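Long-range contact in beta-lactamase (Sphaerobacter thermophilus, PDB 4EWF), which probably hydrolyses beta-lactams to substituted beta-amino acids, as a member of the class A beta-lactamase family: residues A[73-79]-A[97-103]. Numbering follows the deposited sequence.
Sequences LTDRIVL and GLELTLE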
loop_
_atom_site.group_PDB
_atom_site.type_symbol
_atom_site.label_atom_id
_atom_site.label_comp_id
_atom_site.label_asym_id
_atom_site.label_seq_id
_atom_site.Cartn_x
_atom_site.Cartn_y
_atom_site.Cartn_z
ATOM N N LEU A 73 -13.457 -3.048 -17.082
ATOM C CA LEU A 73 -12.008 -2.915 -17.152
ATOM C C LEU A 73 -11.511 -2.529 -18.540
ATOM O O LEU A 73 -10.454 -1.917 -18.682
ATOM C CB LEU A 73 -11.339 -4.208 -16.704
ATOM C CG LEU A 73 -11.435 -4.464 -15.198
ATOM C CD1 LEU A 73 -10.813 -5.814 -14.854
ATOM C CD2 LEU A 73 -10.781 -3.332 -14.404
ATOM N N THR A 74 -12.279 -2.881 -19.565
ATOM C CA THR A 74 -11.911 -2.520 -20.929
ATOM C C THR A 74 -12.342 -1.105 -21.315
ATOM O O THR A 74 -12.060 -0.662 -22.432
ATOM C CB THR A 74 -12.489 -3.525 -21.965
ATOM O OG1 THR A 74 -13.893 -3.701 -21.732
ATOM C CG2 THR A 74 -11.777 -4.878 -21.857
ATOM N N ASP A 75 -13.013 -0.394 -20.406
ATOM C CA ASP A 75 -13.507 0.948 -20.732
ATOM C C ASP A 75 -12.335 1.847 -21.146
ATOM O O ASP A 75 -11.259 1.784 -20.558
ATOM C CB ASP A 75 -14.255 1.584 -19.546
ATOM C CG ASP A 75 -15.664 1.024 -19.359
ATOM O OD1 ASP A 75 -16.152 0.286 -20.247
ATOM O OD2 ASP A 75 -16.288 1.343 -18.318
ATOM N N ARG A 76 -12.553 2.692 -22.145
ATOM C CA ARG A 76 -11.491 3.564 -22.649
ATOM C C ARG A 76 -11.451 4.905 -21.897
ATOM O O ARG A 76 -12.496 5.485 -21.584
ATOM C CB ARG A 76 -11.639 3.808 -24.159
ATOM C CG ARG A 76 -12.186 2.613 -24.973
ATOM C CD ARG A 76 -11.347 1.321 -24.842
ATOM N NE ARG A 76 -10.330 1.180 -25.889
ATOM C CZ ARG A 76 -9.757 0.029 -26.240
ATOM N NH1 ARG A 76 -8.840 0.012 -27.200
ATOM N NH2 ARG A 76 -10.101 -1.108 -25.639
ATOM N N ILE A 77 -10.239 5.358 -21.579
ATOM C CA ILE A 77 -9.993 6.696 -21.039
ATOM C C ILE A 77 -8.867 7.316 -21.855
ATOM O O ILE A 77 -7.830 6.686 -22.070
ATOM C CB ILE A 77 -9.548 6.664 -19.551
ATOM C CG1 ILE A 77 -10.658 6.111 -18.660
ATOM C CG2 ILE A 77 -9.137 8.059 -19.064
ATOM C CD1 ILE A 77 -10.711 4.608 -18.619
ATOM N N VAL A 78 -9.067 8.549 -22.307
ATOM C CA VAL A 78 -8.059 9.237 -23.112
ATOM C C VAL A 78 -7.203 10.162 -22.237
ATOM O O VAL A 78 -7.728 10.927 -21.415
ATOM C CB VAL A 78 -8.707 10.066 -24.244
ATOM C CG1 VAL A 78 -7.641 10.855 -25.025
ATOM C CG2 VAL A 78 -9.512 9.173 -25.177
ATOM N N LEU A 79 -5.890 10.083 -22.420
ATOM C CA LEU A 79 -4.948 10.945 -21.712
ATOM C C LEU A 79 -5.003 12.380 -22.254
ATOM O O LEU A 79 -4.783 12.614 -23.445
ATOM C CB LEU A 79 -3.524 10.404 -21.846
ATOM C CG LEU A 79 -2.439 11.253 -21.166
ATOM C CD1 LEU A 79 -2.616 11.229 -19.656
ATOM C CD2 LEU A 79 -1.068 10.744 -21.546
ATOM N N GLY A 97 -3.540 12.463 -25.861
ATOM C CA GLY A 97 -4.381 11.722 -26.790
ATOM C C GLY A 97 -4.192 10.215 -26.682
ATOM O O GLY A 97 -4.923 9.435 -27.299
ATOM N N LEU A 98 -3.201 9.799 -25.897
ATOM C CA LEU A 98 -2.969 8.379 -25.677
ATOM C C LEU A 98 -4.244 7.737 -25.131
ATOM O O LEU A 98 -4.809 8.200 -24.144
ATOM C CB LEU A 98 -1.836 8.189 -24.669
ATOM C CG LEU A 98 -1.409 6.756 -24.333
ATOM C CD1 LEU A 98 -0.705 6.110 -25.504
ATOM C CD2 LEU A 98 -0.484 6.778 -23.124
ATOM N N GLU A 99 -4.693 6.670 -25.773
ATOM C CA GLU A 99 -5.911 6.002 -25.347
ATOM C C GLU A 99 -5.602 4.770 -24.500
ATOM O O GLU A 99 -4.974 3.827 -24.968
ATOM C CB GLU A 99 -6.759 5.638 -26.568
ATOM C CG GLU A 99 -8.175 5.217 -26.244
ATOM C CD GLU A 99 -9.089 5.274 -27.464
ATOM O OE1 GLU A 99 -8.710 5.910 -28.477
ATOM O OE2 GLU A 99 -10.189 4.683 -27.403
ATOM N N LEU A 100 -6.047 4.803 -23.247
ATOM C CA LEU A 100 -5.808 3.730 -22.286
ATOM C C LEU A 100 -7.119 3.024 -21.939
ATOM O O LEU A 100 -8.189 3.456 -22.368
ATOM C CB LEU A 100 -5.209 4.328 -21.009
ATOM C CG LEU A 100 -3.894 5.079 -21.285
ATOM C CD1 LEU A 100 -3.743 6.313 -20.406
ATOM C CD2 LEU A 100 -2.703 4.150 -21.138
ATOM N N THR A 101 -7.035 1.946 -21.162
ATOM C CA THR A 101 -8.226 1.291 -20.646
ATOM C C THR A 101 -8.258 1.498 -19.145
ATOM O O THR A 101 -7.252 1.887 -18.540
ATOM C CB THR A 101 -8.251 -0.227 -20.923
ATOM O OG1 THR A 101 -7.082 -0.834 -20.355
ATOM C CG2 THR A 101 -8.335 -0.528 -22.422
ATOM N N LEU A 102 -9.417 1.254 -18.547
ATOM C CA LEU A 102 -9.539 1.319 -17.098
ATOM C C LEU A 102 -8.520 0.379 -16.449
ATOM O O LEU A 102 -7.896 0.724 -15.452
ATOM C CB LEU A 102 -10.966 0.936 -16.679
ATOM C CG LEU A 102 -11.240 0.943 -15.169
ATOM C CD1 LEU A 102 -10.960 2.308 -14.581
ATOM C CD2 LEU A 102 -12.683 0.522 -14.865
ATOM N N GLU A 103 -8.332 -0.811 -17.013
ATOM C CA GLU A 103 -7.353 -1.731 -16.433
ATOM C C GLU A 103 -5.918 -1.182 -16.512
ATOM O O GLU A 103 -5.155 -1.294 -15.545
ATOM C CB GLU A 103 -7.452 -3.145 -17.037
ATOM C CG GLU A 103 -6.475 -4.125 -16.389
ATOM C CD GLU A 103 -6.856 -5.593 -16.583
ATOM O OE1 GLU A 103 -6.482 -6.424 -15.725
ATOM O OE2 GLU A 103 -7.515 -5.916 -17.587
#
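Ile77 and Leu100 face each other as the hydrogen-bonded pair at the middle of a small antiparallel sheet, a compact example of how main-chain hydrogen bonds set the register of two short strands while side chains pack on both faces. Ile77 N reaches Leu100 O at 2.9 Å, while Leu100 N returns to Ile77 O at 2.8 Å. Toward Leu79 the pairing outlasts the strands: Leu79 N donates to Leu98 O, and Leu79 O accepts Gly97 N at 2.7 Å. At the other end, Asp75 O and Leu73 O accept Leu102 N and Glu103 N, so two amides of the first turn of helix 102-111 are spent on the partner segment.

Arg76, Val78, Glu99 and Thr101 share one face. The bent Arg76 chain crosses the extended Glu99, whose OE2 lies at the guanidinium edge, 3.8 Å from Arg76 NE in a long salt bridge, weakly defined because Arg76 is poorly ordered. Thr101 CG2 sits over a guanidinium face.

Ile77 and Leu100 lie on the opposite face. Ile77 CD1 comes within 4.2 Å of Leu102 CB at the helix start, and both residues pack on Leu124 of helix 115-125. Leu79 CB meets Leu98 CB at 4.0 Å and Leu100 CD1 at 4.3 Å. The whole is a two-stranded antiparallel beta ribbon on the surface of the helical part of the class A beta-lactamase fold, leading through the Thr101 N-cap into helix 102-111.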